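Local coordinates for protein beta-agarase B (Zobellia galactanivorans, PDB 4ATF) that hydrolyses the beta-1,4-linkages of agarose with retention of the anomeric configuration, cutting the polysaccharide at random down to mainly tetrameric products, at residues M27-F38 against V296-K307. The protein carries 1 engineered substitution. Numbering follows the deposited sequence.
Sequences MKWEFQEISDNF and VDWIRIYKPVEK. With NA (sodium ion), chain I.
F31 turns the edge of its ring to the face of Y302 in an offset edge-to-face pair, judged from planes at 68° and centroids 5.7 Å apart. With CG anti to the backbone N (chi1 178°), F31 brings CD1 beside the phenol end of Y302, whose OH is hydrogen-bonded to K15 O. On the same face of the sheet W29 crosses Y302 at about a right angle, CE3 lying 3.7 Å from Y302 CB, while P304 CB sits over one face of the indole near its rim. On the opposite face, which bears E30 and K303, the Q32 side chain bends at chi2 (-58°) to lay its amide obliquely across the K303 chain, CD 3.6 Å from K303 CG. Q32 NE2 grips E30 twice, at O (2.9 Å) and at the anti lone pair of OE1, both in its amide plane; K303 N reaches E30 O from the opposite face of that carbonyl. Cut back to an alanine, Q32 would probably leave both E30 oxygens without the amide donor and the K303 chain less covered. W29 and F31 lie on strand 27-31, which runs antiparallel to strand 293-306 in the beta-sandwich of the GH16 (concanavalin-like) fold. A type I turn, Q32 to S35, then shifts the register by two, and S35 OG spans the break: it donates to Q32 O and accepts from I301 N at 2.9 Å. Pairing resumes at D36 with I299. D36 OD1 accepts from F38 N in an Asx turn, while OD2 is bonded to Y40 OH. N37 O and D297 O, 3.1 Å apart, both bind sodium, with D297 OD1, a water, E39 and G81 completing the site; D297 OD2 forms a salt bridge with R116.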
loop_
_atom_site.group_PDB
_atom_site.type_symbol
_atom_site.label_atom_id
_atom_site.label_comp_id
_atom_site.label_asym_id
_atom_site.label_seq_id
_atom_site.Cartn_x
_atom_site.Cartn_y
_atom_site.Cartn_z
ATOM N N MET A 27 8.218 27.224 -6.314
ATOM C CA MET A 27 8.668 25.828 -6.458
ATOM C C MET A 27 7.972 25.105 -7.591
ATOM O O MET A 27 6.884 25.521 -8.002
ATOM C CB MET A 27 8.458 25.060 -5.154
ATOM C CG MET A 27 9.035 25.786 -3.882
ATOM S SD MET A 27 10.787 25.549 -3.789
ATOM C CE MET A 27 10.791 23.904 -3.090
ATOM N N LYS A 28 8.584 24.026 -8.071
ATOM C CA LYS A 28 7.976 23.181 -9.088
ATOM C C LYS A 28 8.176 21.719 -8.698
ATOM O O LYS A 28 9.047 21.403 -7.854
ATOM C CB LYS A 28 8.529 23.502 -10.495
ATOM C CG LYS A 28 9.984 23.069 -10.699
ATOM C CD LYS A 28 10.608 23.500 -12.085
ATOM C CE LYS A 28 12.130 23.220 -12.057
ATOM N NZ LYS A 28 12.765 23.346 -13.374
ATOM N N TRP A 29 7.398 20.829 -9.298
ATOM C CA TRP A 29 7.575 19.371 -9.053
ATOM C C TRP A 29 8.567 18.784 -10.070
ATOM O O TRP A 29 8.385 18.920 -11.330
ATOM C CB TRP A 29 6.228 18.614 -9.144
ATOM C CG TRP A 29 5.287 18.972 -8.071
ATOM C CD1 TRP A 29 4.200 19.863 -8.128
ATOM C CD2 TRP A 29 5.408 18.579 -6.709
ATOM N NE1 TRP A 29 3.586 19.926 -6.883
ATOM C CE2 TRP A 29 4.321 19.167 -5.993
ATOM C CE3 TRP A 29 6.316 17.726 -6.028
ATOM C CZ2 TRP A 29 4.120 18.949 -4.605
ATOM C CZ3 TRP A 29 6.119 17.482 -4.664
ATOM C CH2 TRP A 29 4.995 18.092 -3.964
ATOM N N GLU A 30 9.592 18.112 -9.536
ATOM C CA GLU A 30 10.657 17.503 -10.365
ATOM C C GLU A 30 10.485 15.988 -10.390
ATOM O O GLU A 30 10.523 15.331 -9.336
ATOM C CB GLU A 30 12.034 17.848 -9.793
ATOM C CG GLU A 30 13.257 17.283 -10.650
ATOM C CD GLU A 30 14.555 17.403 -9.841
ATOM O OE1 GLU A 30 14.882 16.529 -8.961
ATOM O OE2 GLU A 30 15.177 18.446 -10.023
ATOM N N PHE A 31 10.304 15.449 -11.593
ATOM C CA PHE A 31 10.103 13.997 -11.830
ATOM C C PHE A 31 11.381 13.231 -11.445
ATOM O O PHE A 31 12.503 13.616 -11.855
ATOM C CB PHE A 31 9.778 13.822 -13.309
ATOM C CG PHE A 31 9.598 12.370 -13.744
ATOM C CD1 PHE A 31 8.397 11.682 -13.517
ATOM C CD2 PHE A 31 10.639 11.704 -14.387
ATOM C CE1 PHE A 31 8.223 10.337 -13.903
ATOM C CE2 PHE A 31 10.467 10.285 -14.792
ATOM C CZ PHE A 31 9.252 9.659 -14.552
ATOM N N GLN A 32 11.207 12.174 -10.671
ATOM C CA GLN A 32 12.274 11.313 -10.190
ATOM C C GLN A 32 12.365 10.108 -11.086
ATOM O O GLN A 32 11.360 9.486 -11.436
ATOM C CB GLN A 32 12.045 10.895 -8.705
ATOM C CG GLN A 32 11.942 12.116 -7.729
ATOM C CD GLN A 32 13.177 13.013 -7.755
ATOM O OE1 GLN A 32 14.209 12.629 -7.292
ATOM N NE2 GLN A 32 13.032 14.250 -8.251
ATOM N N GLU A 33 13.595 9.781 -11.472
ATOM C CA GLU A 33 13.853 8.708 -12.444
ATOM C C GLU A 33 13.616 7.333 -11.839
ATOM O O GLU A 33 13.477 6.356 -12.560
ATOM C CB GLU A 33 15.258 8.836 -13.042
ATOM C CG GLU A 33 15.435 10.044 -14.017
ATOM C CD GLU A 33 14.585 9.949 -15.278
ATOM O OE1 GLU A 33 14.226 8.831 -15.710
ATOM O OE2 GLU A 33 14.248 11.019 -15.827
ATOM N N ILE A 34 13.475 7.249 -10.530
ATOM C CA ILE A 34 12.991 5.973 -9.944
ATOM C C ILE A 34 11.495 5.624 -10.193
ATOM O O ILE A 34 11.056 4.488 -9.928
ATOM C CB ILE A 34 13.330 5.900 -8.462
ATOM C CG1 ILE A 34 12.680 7.092 -7.717
ATOM C CG2 ILE A 34 14.929 5.846 -8.303
ATOM C CD1 ILE A 34 12.638 6.900 -6.176
ATOM N N SER A 35 10.731 6.556 -10.759
ATOM C CA SER A 35 9.356 6.277 -11.182
ATOM C C SER A 35 9.393 5.131 -12.199
ATOM O O SER A 35 10.410 4.930 -12.875
ATOM C CB SER A 35 8.781 7.522 -11.875
ATOM O OG SER A 35 8.757 8.633 -10.961
ATOM N N ASP A 36 8.296 4.430 -12.384
ATOM C CA ASP A 36 8.307 3.357 -13.362
ATOM C C ASP A 36 6.902 3.278 -14.016
ATOM O O ASP A 36 5.883 3.266 -13.309
ATOM C CB ASP A 36 8.661 2.007 -12.664
ATOM C CG ASP A 36 9.084 0.882 -13.665
ATOM O OD1 ASP A 36 8.874 0.991 -14.905
ATOM O OD2 ASP A 36 9.616 -0.144 -13.185
ATOM N N ASN A 37 6.875 3.244 -15.346
ATOM C CA ASN A 37 5.607 3.018 -16.083
ATOM C C ASN A 37 5.444 1.601 -16.636
ATOM O O ASN A 37 4.463 1.313 -17.369
ATOM C CB ASN A 37 5.309 4.095 -17.142
ATOM C CG ASN A 37 6.270 4.065 -18.306
ATOM O OD1 ASN A 37 7.360 3.548 -18.205
ATOM N ND2 ASN A 37 5.852 4.633 -19.435
ATOM N N PHE A 38 6.359 0.689 -16.248
ATOM C CA PHE A 38 6.182 -0.763 -16.486
ATOM C C PHE A 38 5.897 -1.081 -17.962
ATOM O O PHE A 38 5.003 -1.926 -18.261
ATOM C CB PHE A 38 5.052 -1.341 -15.561
ATOM C CG PHE A 38 5.347 -1.152 -14.087
ATOM C CD1 PHE A 38 6.487 -1.760 -13.503
ATOM C CD2 PHE A 38 4.543 -0.310 -13.284
ATOM C CE1 PHE A 38 6.763 -1.569 -12.174
ATOM C CE2 PHE A 38 4.815 -0.134 -11.973
ATOM C CZ PHE A 38 5.915 -0.742 -11.404
ATOM N N VAL A 296 -0.868 -2.577 -11.811
ATOM C CA VAL A 296 -0.395 -1.212 -11.576
ATOM C C VAL A 296 0.116 -0.710 -12.914
ATOM O O VAL A 296 1.052 -1.268 -13.461
ATOM C CB VAL A 296 0.724 -1.123 -10.476
ATOM C CG1 VAL A 296 1.297 0.301 -10.372
ATOM C CG2 VAL A 296 0.151 -1.532 -9.136
ATOM N N ASP A 297 -0.533 0.307 -13.479
ATOM C CA ASP A 297 -0.113 0.875 -14.772
ATOM C C ASP A 297 1.200 1.671 -14.585
ATOM O O ASP A 297 2.135 1.552 -15.395
ATOM C CB ASP A 297 -1.256 1.774 -15.318
ATOM C CG ASP A 297 -0.976 2.336 -16.718
ATOM O OD1 ASP A 297 -0.017 1.888 -17.378
ATOM O OD2 ASP A 297 -1.722 3.247 -17.163
ATOM N N TRP A 298 1.287 2.457 -13.513
ATOM C CA TRP A 298 2.534 3.212 -13.227
ATOM C C TRP A 298 2.575 3.742 -11.812
ATOM O O TRP A 298 1.553 3.781 -11.104
ATOM C CB TRP A 298 2.777 4.373 -14.251
ATOM C CG TRP A 298 1.550 5.290 -14.626
ATOM C CD1 TRP A 298 0.838 5.328 -15.844
ATOM C CD2 TRP A 298 0.989 6.339 -13.808
ATOM N NE1 TRP A 298 -0.132 6.362 -15.795
ATOM C CE2 TRP A 298 -0.057 6.977 -14.567
ATOM C CE3 TRP A 298 1.258 6.792 -12.504
ATOM C CZ2 TRP A 298 -0.817 8.058 -14.047
ATOM C CZ3 TRP A 298 0.489 7.846 -11.978
ATOM C CH2 TRP A 298 -0.537 8.469 -12.761
ATOM N N ILE A 299 3.768 4.129 -11.394
ATOM C CA ILE A 299 3.979 4.769 -10.130
ATOM C C ILE A 299 4.963 5.913 -10.380
ATOM O O ILE A 299 6.053 5.703 -10.978
ATOM C CB ILE A 299 4.417 3.779 -9.009
ATOM C CG1 ILE A 299 4.509 4.544 -7.634
ATOM C CG2 ILE A 299 5.704 3.047 -9.402
ATOM C CD1 ILE A 299 4.591 3.563 -6.442
ATOM N N ARG A 300 4.546 7.134 -10.027
ATOM C CA ARG A 300 5.338 8.301 -10.361
ATOM C C ARG A 300 5.644 9.018 -9.044
ATOM O O ARG A 300 4.816 9.031 -8.105
ATOM C CB ARG A 300 4.604 9.183 -11.394
ATOM C CG ARG A 300 3.301 9.896 -10.872
ATOM C CD ARG A 300 2.574 10.481 -12.137
ATOM N NE ARG A 300 1.400 11.269 -11.698
ATOM C CZ ARG A 300 1.191 12.557 -12.030
ATOM N NH1 ARG A 300 2.008 13.225 -12.877
ATOM N NH2 ARG A 300 0.093 13.187 -11.575
ATOM N N ILE A 301 6.837 9.589 -8.981
ATOM C CA ILE A 301 7.413 10.130 -7.767
ATOM C C ILE A 301 8.016 11.514 -8.117
ATOM O O ILE A 301 8.774 11.635 -9.090
ATOM C CB ILE A 301 8.571 9.216 -7.267
ATOM C CG1 ILE A 301 8.015 7.818 -6.860
ATOM C CG2 ILE A 301 9.314 9.928 -6.140
ATOM C CD1 ILE A 301 8.957 6.587 -7.196
ATOM N N TYR A 302 7.652 12.551 -7.353
ATOM C CA TYR A 302 8.137 13.921 -7.627
ATOM C C TYR A 302 8.662 14.558 -6.347
ATOM O O TYR A 302 8.150 14.289 -5.244
ATOM C CB TYR A 302 7.004 14.824 -8.168
ATOM C CG TYR A 302 6.488 14.422 -9.504
ATOM C CD1 TYR A 302 5.577 13.351 -9.642
ATOM C CD2 TYR A 302 6.903 15.105 -10.648
ATOM C CE1 TYR A 302 5.116 12.967 -10.883
ATOM C CE2 TYR A 302 6.427 14.725 -11.937
ATOM C CZ TYR A 302 5.520 13.670 -12.017
ATOM O OH TYR A 302 5.043 13.302 -13.270
ATOM N N LYS A 303 9.675 15.417 -6.492
ATOM C CA LYS A 303 10.221 16.200 -5.351
ATOM C C LYS A 303 10.037 17.675 -5.667
ATOM O O LYS A 303 10.178 18.074 -6.830
ATOM C CB LYS A 303 11.742 15.851 -5.141
ATOM C CG LYS A 303 11.879 14.296 -4.667
ATOM C CD LYS A 303 12.907 14.053 -3.531
ATOM C CE LYS A 303 12.423 14.671 -2.342
ATOM N NZ LYS A 303 12.678 14.029 -1.087
ATOM N N PRO A 304 9.679 18.487 -4.670
ATOM C CA PRO A 304 9.558 19.948 -4.935
ATOM C C PRO A 304 10.933 20.612 -4.983
ATOM O O PRO A 304 11.749 20.384 -4.047
ATOM C CB PRO A 304 8.761 20.449 -3.743
ATOM C CG PRO A 304 9.030 19.442 -2.611
ATOM C CD PRO A 304 9.387 18.110 -3.274
ATOM N N VAL A 305 11.211 21.403 -6.035
ATOM C CA VAL A 305 12.485 22.133 -6.175
ATOM C C VAL A 305 12.234 23.611 -6.504
ATOM O O VAL A 305 11.153 23.979 -6.998
ATOM C CB VAL A 305 13.414 21.469 -7.227
ATOM C CG1 VAL A 305 13.537 19.917 -6.932
ATOM C CG2 VAL A 305 12.824 21.577 -8.585
ATOM N N GLU A 306 13.234 24.470 -6.243
ATOM C CA GLU A 306 13.123 25.872 -6.592
ATOM C C GLU A 306 13.045 26.021 -8.113
ATOM O O GLU A 306 13.669 25.278 -8.858
ATOM C CB GLU A 306 14.346 26.622 -6.047
ATOM C CG GLU A 306 14.108 28.059 -5.724
ATOM C CD GLU A 306 15.325 28.705 -5.071
ATOM O OE1 GLU A 306 16.163 27.976 -4.494
ATOM O OE2 GLU A 306 15.446 29.932 -5.145
ATOM N N LYS A 307 12.253 26.953 -8.599
ATOM C CA LYS A 307 12.332 27.332 -10.011
ATOM C C LYS A 307 13.633 28.109 -10.362
ATOM O O LYS A 307 14.282 28.645 -9.460
ATOM C CB LYS A 307 11.110 28.154 -10.395
ATOM C CG LYS A 307 9.801 27.361 -10.376
ATOM C CD LYS A 307 8.638 28.295 -10.014
ATOM C CE LYS A 307 7.274 27.786 -10.465
ATOM N NZ LYS A 307 6.866 28.378 -11.788
HETATM NA NA NA I . 2.222 1.186 -17.708
HETATM O O HOH W 1 2.188 2.912 -19.371
#